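Local coordinates for extracellular haem-binding protein (Streptomyces reticuli, PDB 3FPW) that binds haem outside the cell and probably degrades it, binds iron, and depends on its oligomeric assembly to interact with its cognate two-component sensor kinase, at residues V124-P129 with P147-L152; A171-G176 with E180-A185. One frame throughout, in Å; residues are numbered along the deposited sequence.

Contact 1 (V124-P129 with P147-L152). With PO4 (phosphate ion), chain G.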
loop_
_atom_site.group_PDB
_atom_site.type_symbol
_atom_site.label_atom_id
_atom_site.label_comp_id
_atom_site.label_asym_id
_atom_site.label_seq_id
_atom_site.Cartn_x
_atom_site.Cartn_y
_atom_site.Cartn_z
ATOM N N VAL A 124 -8.335 12.087 18.518
ATOM C CA VAL A 124 -7.258 12.106 19.499
ATOM C C VAL A 124 -6.089 12.962 19.024
ATOM O O VAL A 124 -5.358 13.517 19.830
ATOM C CB VAL A 124 -6.772 10.695 19.928
ATOM C CG1 VAL A 124 -5.905 10.082 18.865
ATOM C CG2 VAL A 124 -5.990 10.796 21.261
ATOM N N SER A 125 -5.935 13.089 17.708
ATOM C CA SER A 125 -4.877 13.922 17.143
ATOM C C SER A 125 -5.071 15.405 17.428
ATOM O O SER A 125 -4.090 16.114 17.682
ATOM C CB SER A 125 -4.764 13.713 15.639
ATOM O OG SER A 125 -4.223 12.435 15.351
ATOM N N TRP A 126 -6.317 15.871 17.369
ATOM C CA TRP A 126 -6.616 17.290 17.611
ATOM C C TRP A 126 -7.319 17.542 18.940
ATOM O O TRP A 126 -7.621 18.691 19.281
ATOM C CB TRP A 126 -7.404 17.909 16.434
ATOM C CG TRP A 126 -6.520 18.242 15.265
ATOM C CD1 TRP A 126 -5.810 19.401 15.072
ATOM C CD2 TRP A 126 -6.241 17.412 14.133
ATOM N NE1 TRP A 126 -5.107 19.338 13.896
ATOM C CE2 TRP A 126 -5.347 18.125 13.302
ATOM C CE3 TRP A 126 -6.647 16.133 13.745
ATOM C CZ2 TRP A 126 -4.875 17.608 12.090
ATOM C CZ3 TRP A 126 -6.166 15.615 12.534
ATOM C CH2 TRP A 126 -5.285 16.353 11.733
ATOM N N ASN A 127 -7.540 16.481 19.720
ATOM C CA ASN A 127 -8.231 16.612 20.994
ATOM C C ASN A 127 -9.559 17.351 20.844
ATOM O O ASN A 127 -9.873 18.285 21.606
ATOM C CB ASN A 127 -7.346 17.282 22.044
ATOM C CG ASN A 127 -7.934 17.191 23.419
ATOM O OD1 ASN A 127 -8.710 16.277 23.710
ATOM N ND2 ASN A 127 -7.552 18.126 24.300
ATOM N N ALA A 128 -10.352 16.908 19.884
ATOM C CA ALA A 128 -11.620 17.578 19.569
ATOM C C ALA A 128 -12.544 16.575 18.911
ATOM O O ALA A 128 -12.073 15.684 18.201
ATOM C CB ALA A 128 -11.374 18.757 18.615
ATOM N N PRO A 129 -13.859 16.736 19.091
ATOM C CA PRO A 129 -14.831 15.874 18.405
ATOM C C PRO A 129 -14.721 16.065 16.893
ATOM O O PRO A 129 -14.476 17.182 16.436
ATOM C CB PRO A 129 -16.183 16.396 18.901
ATOM C CG PRO A 129 -15.894 17.261 20.087
ATOM C CD PRO A 129 -14.505 17.789 19.899
ATOM N N PRO A 147 -2.616 12.292 6.187
ATOM C CA PRO A 147 -2.792 10.853 6.160
ATOM C C PRO A 147 -3.440 10.308 7.422
ATOM O O PRO A 147 -3.151 10.768 8.537
ATOM C CB PRO A 147 -1.350 10.334 6.033
ATOM C CG PRO A 147 -0.709 11.376 5.209
ATOM C CD PRO A 147 -1.250 12.672 5.798
ATOM N N GLY A 148 -4.330 9.339 7.227
ATOM C CA GLY A 148 -4.899 8.566 8.336
ATOM C C GLY A 148 -6.112 9.221 8.975
ATOM O O GLY A 148 -6.728 8.660 9.882
ATOM N N THR A 149 -6.466 10.401 8.479
ATOM C CA THR A 149 -7.576 11.176 9.058
ATOM C C THR A 149 -8.946 10.983 8.387
ATOM O O THR A 149 -9.053 10.535 7.238
ATOM C CB THR A 149 -7.259 12.678 9.088
ATOM O OG1 THR A 149 -7.143 13.162 7.748
ATOM C CG2 THR A 149 -5.926 12.925 9.840
ATOM N N LEU A 150 -9.993 11.317 9.127
ATOM C CA LEU A 150 -11.345 11.339 8.591
ATOM C C LEU A 150 -12.110 12.404 9.339
ATOM O O LEU A 150 -12.432 12.238 10.510
ATOM C CB LEU A 150 -12.007 9.964 8.740
ATOM C CG LEU A 150 -13.427 9.900 8.196
ATOM C CD1 LEU A 150 -13.532 10.417 6.775
ATOM C CD2 LEU A 150 -13.937 8.438 8.288
ATOM N N PHE A 151 -12.378 13.514 8.658
ATOM C CA PHE A 151 -12.993 14.678 9.279
ATOM C C PHE A 151 -14.519 14.596 9.142
ATOM O O PHE A 151 -15.155 15.332 8.377
ATOM C CB PHE A 151 -12.450 15.928 8.604
ATOM C CG PHE A 151 -11.086 16.313 9.090
ATOM C CD1 PHE A 151 -9.951 15.625 8.674
ATOM C CD2 PHE A 151 -10.932 17.349 10.006
ATOM C CE1 PHE A 151 -8.683 15.981 9.126
ATOM C CE2 PHE A 151 -9.658 17.700 10.468
ATOM C CZ PHE A 151 -8.537 17.019 10.039
ATOM N N LEU A 152 -15.103 13.671 9.876
ATOM C CA LEU A 152 -16.505 13.330 9.724
ATOM C C LEU A 152 -17.008 12.955 11.110
ATOM O O LEU A 152 -16.358 12.177 11.820
ATOM C CB LEU A 152 -16.613 12.139 8.769
ATOM C CG LEU A 152 -17.991 11.547 8.535
ATOM C CD1 LEU A 152 -18.902 12.566 7.817
ATOM C CD2 LEU A 152 -17.843 10.257 7.744
HETATM P P PO4 G . -4.014 7.284 4.144
HETATM O O1 PO4 G . -4.938 8.387 4.618
HETATM O O2 PO4 G . -4.746 6.358 3.198
HETATM O O3 PO4 G . -2.838 7.920 3.436
HETATM O O4 PO4 G . -3.513 6.484 5.327
#
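The indole of Trp126 has the ring tip of Phe151 over one face and the methyl CG2 of Thr149 at its edge, near the ring plane. Both neighbours converge on the CZ3-CH2 side of the six-membered ring: CZ3 of Trp126 lies 3.7 Å from CZ of Phe151 and 3.8 Å from CG2 of Thr149. The six-membered ring of Trp126 and the ring of Phe151 meet obliquely, planes at 57° and centroids 5.3 Å apart. CZ of Phe151 is equally close to CZ3 and CH2 of Trp126, and so lies over the bond between them at the rim of the six-membered ring. At the edge of the Phe151 ring, in its plane, sits OG1 of Thr149, so the threonine borders both aromatic rings.

The torsions of Thr149 explain this division of labour. CG2 stands anti to the carbonyl carbon and reaches Trp126, while OG1 lies between the backbone N and the carbonyl carbon (chi1 65°) and is hydrogen-bonded to the carbonyl oxygen of Ile146. Phe151 is the centre of an inverse gamma turn. Gly148 N makes a nearly straight hydrogen bond of 2.8 Å to O1 of a phosphate ion, at 167°; Arg118 holds the same ion, which probably came from the crystallisation liquor.

Trp126 is the last residue of helix 112-126, and Asn127 leaves the helix with positive phi. The contact thus joins that helix end to the loop running from helix 130-135 to strand 155-160. Leu133 of helix 130-135 packs against both aromatic side chains, and Gln111 of a third subunit touches Trp126.

Contact 2 (A171-G176 with E180-A185); sequences AGAPSG and EQYARA. With PO4 (phosphate ion), chain D.
Ala173 sets its methyl CB against the edge of the Tyr182 ring, near the ring plane and 4.0 Å from CE2. The meeting is a loose apolar one at a single ring corner. The hydroxyl at the far end of the ring is hydrogen-bonded to both Asp84 and Arg86.

The hydrogen bond between the segments belongs to the first turn of the helix: Glu180 N donates to Gly176 O over 2.8 Å, with an N-H...O angle of 152°, the i to i+4 pattern. Beside it, CB of Glu180 lies 3.5 Å from Gly176 O. The carboxylate extends beyond this, OE1 to Ser131 and OE2 to Gly154 N, with Arg184 NH1 at a long 3.9 Å from OE1. Ser175 is the N-cap, its OG accepting from Leu178 N. Farther back, Gly172 N binds O1 of a phosphate at 2.7 Å, an ion also held by Lys119 and probably brought in by the crystallisation liquor.

The loop following strand 163-171 is joined to helix 176-187 by Ala173 against Tyr182, helped by Asp179 OD1, which accepts from Ala173 N. On the helix, Tyr182 also packs on Ala80 and Ala81 of helix 67-83.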
loop_
_atom_site.group_PDB
_atom_site.type_symbol
_atom_site.label_atom_id
_atom_site.label_comp_id
_atom_site.label_asym_id
_atom_site.label_seq_id
_atom_site.Cartn_x
_atom_site.Cartn_y
_atom_site.Cartn_z
ATOM N N ALA A 171 -18.839 4.320 13.597
ATOM C CA ALA A 171 -19.347 4.529 12.240
ATOM C C ALA A 171 -20.393 3.485 11.913
ATOM O O ALA A 171 -20.397 2.415 12.518
ATOM C CB ALA A 171 -18.164 4.453 11.237
ATOM N N GLY A 172 -21.331 3.803 11.016
ATOM C CA GLY A 172 -22.339 2.811 10.628
ATOM C C GLY A 172 -23.768 3.248 10.892
ATOM O O GLY A 172 -24.698 2.639 10.366
ATOM N N ALA A 173 -23.953 4.290 11.707
ATOM C CA ALA A 173 -25.296 4.832 11.930
ATOM C C ALA A 173 -25.710 5.691 10.735
ATOM O O ALA A 173 -24.883 6.030 9.875
ATOM C CB ALA A 173 -25.361 5.656 13.217
ATOM N N PRO A 174 -26.994 6.053 10.678
ATOM C CA PRO A 174 -27.480 6.775 9.514
ATOM C C PRO A 174 -26.934 8.189 9.376
ATOM O O PRO A 174 -27.076 8.809 8.315
ATOM C CB PRO A 174 -28.994 6.825 9.736
ATOM C CG PRO A 174 -29.305 5.809 10.708
ATOM C CD PRO A 174 -28.093 5.567 11.535
ATOM N N SER A 175 -26.317 8.710 10.426
ATOM C CA SER A 175 -25.700 10.035 10.349
ATOM C C SER A 175 -24.473 10.064 11.248
ATOM O O SER A 175 -24.367 9.295 12.218
ATOM C CB SER A 175 -26.686 11.143 10.757
ATOM O OG SER A 175 -26.917 11.149 12.162
ATOM N N GLY A 176 -23.539 10.941 10.904
ATOM C CA GLY A 176 -22.349 11.142 11.736
ATOM C C GLY A 176 -22.733 11.652 13.115
ATOM O O GLY A 176 -22.093 11.323 14.120
ATOM N N GLU A 180 -21.696 9.968 16.576
ATOM C CA GLU A 180 -20.996 10.675 17.639
ATOM C C GLU A 180 -21.739 10.606 18.971
ATOM O O GLU A 180 -21.113 10.614 20.027
ATOM C CB GLU A 180 -20.659 12.112 17.232
ATOM C CG GLU A 180 -19.381 12.590 17.878
ATOM C CD GLU A 180 -18.916 13.908 17.302
ATOM O OE1 GLU A 180 -19.203 14.959 17.914
ATOM O OE2 GLU A 180 -18.286 13.885 16.230
ATOM N N GLN A 181 -23.072 10.535 18.921
ATOM C CA GLN A 181 -23.860 10.234 20.120
ATOM C C GLN A 181 -23.387 8.933 20.757
ATOM O O GLN A 181 -23.186 8.858 21.968
ATOM C CB GLN A 181 -25.344 10.123 19.758
ATOM C CG GLN A 181 -26.304 9.838 20.912
ATOM C CD GLN A 181 -27.771 9.886 20.463
ATOM O OE1 GLN A 181 -28.448 8.860 20.407
ATOM N NE2 GLN A 181 -28.248 11.073 20.117
ATOM N N TYR A 182 -23.213 7.896 19.948
ATOM C CA TYR A 182 -22.811 6.610 20.520
ATOM C C TYR A 182 -21.359 6.632 21.003
ATOM O O TYR A 182 -21.021 5.990 22.007
ATOM C CB TYR A 182 -23.013 5.488 19.507
ATOM C CG TYR A 182 -24.435 5.427 18.987
ATOM C CD1 TYR A 182 -25.510 5.543 19.854
ATOM C CD2 TYR A 182 -24.691 5.219 17.651
ATOM C CE1 TYR A 182 -26.807 5.487 19.394
ATOM C CE2 TYR A 182 -25.978 5.161 17.172
ATOM C CZ TYR A 182 -27.039 5.291 18.055
ATOM O OH TYR A 182 -28.343 5.230 17.600
ATOM N N ALA A 183 -20.505 7.380 20.311
ATOM C CA ALA A 183 -19.123 7.563 20.766
ATOM C C ALA A 183 -19.113 8.225 22.148
ATOM O O ALA A 183 -18.404 7.800 23.033
ATOM C CB ALA A 183 -18.303 8.407 19.763
ATOM N N ARG A 184 -19.918 9.272 22.318
ATOM C CA ARG A 184 -20.014 9.938 23.603
ATOM C C ARG A 184 -20.557 9.007 24.680
ATOM O O ARG A 184 -20.164 9.114 25.841
ATOM C CB ARG A 184 -20.905 11.182 23.506
ATOM C CG ARG A 184 -20.264 12.356 22.750
ATOM C CD ARG A 184 -21.066 13.638 22.974
ATOM N NE ARG A 184 -22.467 13.492 22.593
ATOM C CZ ARG A 184 -22.928 13.716 21.362
ATOM N NH1 ARG A 184 -22.106 14.100 20.403
ATOM N NH2 ARG A 184 -24.223 13.574 21.093
ATOM N N ALA A 185 -21.480 8.117 24.318
ATOM C CA ALA A 185 -22.006 7.135 25.267
ATOM C C ALA A 185 -20.920 6.176 25.737
ATOM O O ALA A 185 -20.897 5.761 26.896
ATOM C CB ALA A 185 -23.163 6.357 24.638
HETATM P P PO4 D . -20.127 6.432 8.549
HETATM O O1 PO4 D . -21.031 6.125 9.739
HETATM O O2 PO4 D . -20.997 7.085 7.505
HETATM O O3 PO4 D . -19.135 7.438 9.036
HETATM O O4 PO4 D . -19.368 5.238 7.924
#

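Contact 1 is a buried apolar cluster of two aromatic rings and a methyl group, about 8 Å from the centre of the chain to its own centre; contact 2 is partly buried, about 11 Å out, and combines a helical backbone bond with one methyl-to-ring touch. Their segments lie on different helices: contact 1 unites the end of helix 112-126 with a distant loop, contact 2 the start of helix 176-187 with the loop just before it. Helix 112-126 also covers Ala171 of contact 2. Only contact 1 has other subunits within reach of its segments. Although their centres are about 15 Å apart, they meet where Pro129 CB packs 3.5 Å from Glu180 OE1. In each, a glycine backbone N binds a phosphate.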